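Local coordinates for protein endoglucanase A (PDB 1EDG) that hydrolyses internal beta-1,4-glucosidic bonds of cellulose through a family 5 glycoside hydrolase catalytic domain, at residues S91-S96 / K142-S147. Residues are numbered along the deposited sequence; the frame is centred on the assembly and turned at random.
Sequences SDYKIS and KKYITS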
# COMPACT_ATOMS: atom_id res chain seq x y z
N SER A 91 21.02 19.08 -6.34
CA SER A 91 20.55 19.57 -5.06
C SER A 91 19.04 19.76 -5.08
O SER A 91 18.40 19.85 -4.03
CB SER A 91 21.24 20.91 -4.74
OG SER A 91 21.03 21.85 -5.79
N ASP A 92 18.48 19.84 -6.29
CA ASP A 92 17.05 20.01 -6.47
C ASP A 92 16.29 18.70 -6.66
O ASP A 92 15.09 18.70 -6.94
CB ASP A 92 16.78 20.96 -7.65
CG ASP A 92 17.34 20.43 -8.97
OD1 ASP A 92 18.16 19.49 -8.96
OD2 ASP A 92 16.96 20.97 -10.02
N TYR A 93 17.00 17.58 -6.57
CA TYR A 93 16.41 16.25 -6.72
C TYR A 93 15.57 16.12 -8.00
O TYR A 93 14.43 15.65 -7.95
CB TYR A 93 15.55 15.89 -5.50
CG TYR A 93 16.28 15.93 -4.18
CD1 TYR A 93 17.02 14.83 -3.74
CD2 TYR A 93 16.25 17.07 -3.38
CE1 TYR A 93 17.70 14.87 -2.52
CE2 TYR A 93 16.92 17.11 -2.16
CZ TYR A 93 17.64 16.01 -1.74
OH TYR A 93 18.31 16.06 -0.53
N LYS A 94 16.13 16.54 -9.13
CA LYS A 94 15.43 16.47 -10.40
C LYS A 94 15.23 15.01 -10.82
O LYS A 94 16.19 14.22 -10.82
CB LYS A 94 16.22 17.22 -11.48
CG LYS A 94 15.63 17.15 -12.88
CD LYS A 94 14.22 17.73 -12.95
CE LYS A 94 14.19 19.23 -12.64
NZ LYS A 94 12.80 19.80 -12.67
N ILE A 95 13.99 14.65 -11.14
CA ILE A 95 13.67 13.29 -11.55
C ILE A 95 13.95 13.08 -13.04
O ILE A 95 13.55 13.90 -13.87
CB ILE A 95 12.18 12.94 -11.26
CG1 ILE A 95 11.91 12.97 -9.75
CG2 ILE A 95 11.84 11.55 -11.81
CD1 ILE A 95 10.44 12.84 -9.38
N SER A 96 14.64 12.00 -13.36
CA SER A 96 14.95 11.67 -14.74
C SER A 96 13.68 11.56 -15.57
O SER A 96 12.75 10.83 -15.20
CB SER A 96 15.69 10.34 -14.80
OG SER A 96 15.77 9.88 -16.14
N LYS A 142 12.80 17.37 4.13
CA LYS A 142 11.79 18.30 3.63
C LYS A 142 12.07 18.64 2.17
O LYS A 142 11.14 18.70 1.36
CB LYS A 142 11.79 19.59 4.44
CG LYS A 142 11.13 19.48 5.80
CD LYS A 142 11.37 20.76 6.60
CE LYS A 142 10.18 21.08 7.48
NZ LYS A 142 9.05 21.60 6.65
N LYS A 143 13.34 18.86 1.84
CA LYS A 143 13.70 19.20 0.47
C LYS A 143 13.36 18.05 -0.47
O LYS A 143 12.83 18.28 -1.57
CB LYS A 143 15.18 19.55 0.35
CG LYS A 143 15.61 20.67 1.28
CD LYS A 143 14.66 21.86 1.22
CE LYS A 143 14.90 22.84 2.38
NZ LYS A 143 14.62 22.26 3.74
N TYR A 144 13.63 16.83 -0.04
CA TYR A 144 13.34 15.65 -0.86
C TYR A 144 11.84 15.50 -1.14
O TYR A 144 11.41 15.46 -2.29
CB TYR A 144 13.88 14.38 -0.18
CG TYR A 144 13.68 13.13 -1.03
CD1 TYR A 144 14.52 12.88 -2.12
CD2 TYR A 144 12.63 12.25 -0.78
CE1 TYR A 144 14.30 11.78 -2.95
CE2 TYR A 144 12.41 11.14 -1.60
CZ TYR A 144 13.25 10.92 -2.69
OH TYR A 144 13.04 9.85 -3.53
N ILE A 145 11.05 15.46 -0.06
CA ILE A 145 9.60 15.30 -0.17
C ILE A 145 8.94 16.41 -1.00
O ILE A 145 8.13 16.12 -1.88
CB ILE A 145 8.96 15.22 1.26
CG1 ILE A 145 9.32 13.89 1.94
CG2 ILE A 145 7.43 15.38 1.19
CD1 ILE A 145 8.76 12.64 1.26
N THR A 146 9.30 17.66 -0.74
CA THR A 146 8.71 18.77 -1.48
C THR A 146 9.13 18.83 -2.95
O THR A 146 8.30 19.11 -3.83
CB THR A 146 9.00 20.13 -0.79
OG1 THR A 146 10.41 20.33 -0.68
CG2 THR A 146 8.39 20.15 0.60
N SER A 147 10.40 18.56 -3.24
CA SER A 147 10.90 18.59 -4.62
C SER A 147 10.29 17.48 -5.47
O SER A 147 9.80 17.71 -6.57
CB SER A 147 12.42 18.46 -4.65
OG SER A 147 13.04 19.49 -3.91
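Tyr-93 lays one face of its ring against the helix 138-155, and Tyr-144 meets that face edge-on in a T-shaped stack. The centroids are 5.4 Å apart and the planes nearly perpendicular, at 89°. CD1 of Tyr-144 leads the edge and comes within 3.6 Å of CD1 of Tyr-93. The helix backbone joins in: the CA of Tyr-144 sits over the same face, 4.2 Å from the ring centroid, as a CH-pi contact. A chi1 of -177° places the ring of Tyr-144 beside its own carbonyl carbon and presents its edge to Tyr-93. Its hydroxyl bonds to Asp-124, and the ring packs on Trp-84 and His-85. Ser-147 belongs to the same dense part, with its CB 3.5 Å from the O of Asp-92 and close to CB of Tyr-93. Its hydroxyl is spent on the carbonyl one turn back in its own helix, a 2.6 Å hydrogen bond from OG to the O of Lys-143. The same carbonyl oxygen accepts the backbone N-H of Ser-147 on its other side, so two donors from one residue share it.

The example illustrates how a (beta/alpha)8 barrel can join a loop excursion to an outer helix. Residues 88-89 and 94-95 form a small antiparallel hairpin in the connection after the second barrel strand, 77-80, and helix 138-155 follows the third, 116-120. Tyr-93, at the turn with positive phi and psi, directs its ring from the hairpin onto the helix, while Gln-151, one turn beyond Ser-147, bonds to the backbone O of Tyr-93 and N of Ile-95.

Toward solvent the fit is looser. Lys-143 offers little more than its CB, 3.9 Å from CE2 of Tyr-93; its chain then bends away, and its ammonium bonds to the carbonyl of Ala-139. The side chain of Asp-92 sets off away from the helix on the exposed side, leaving its backbone O, rather than its carboxylate, to make the contact.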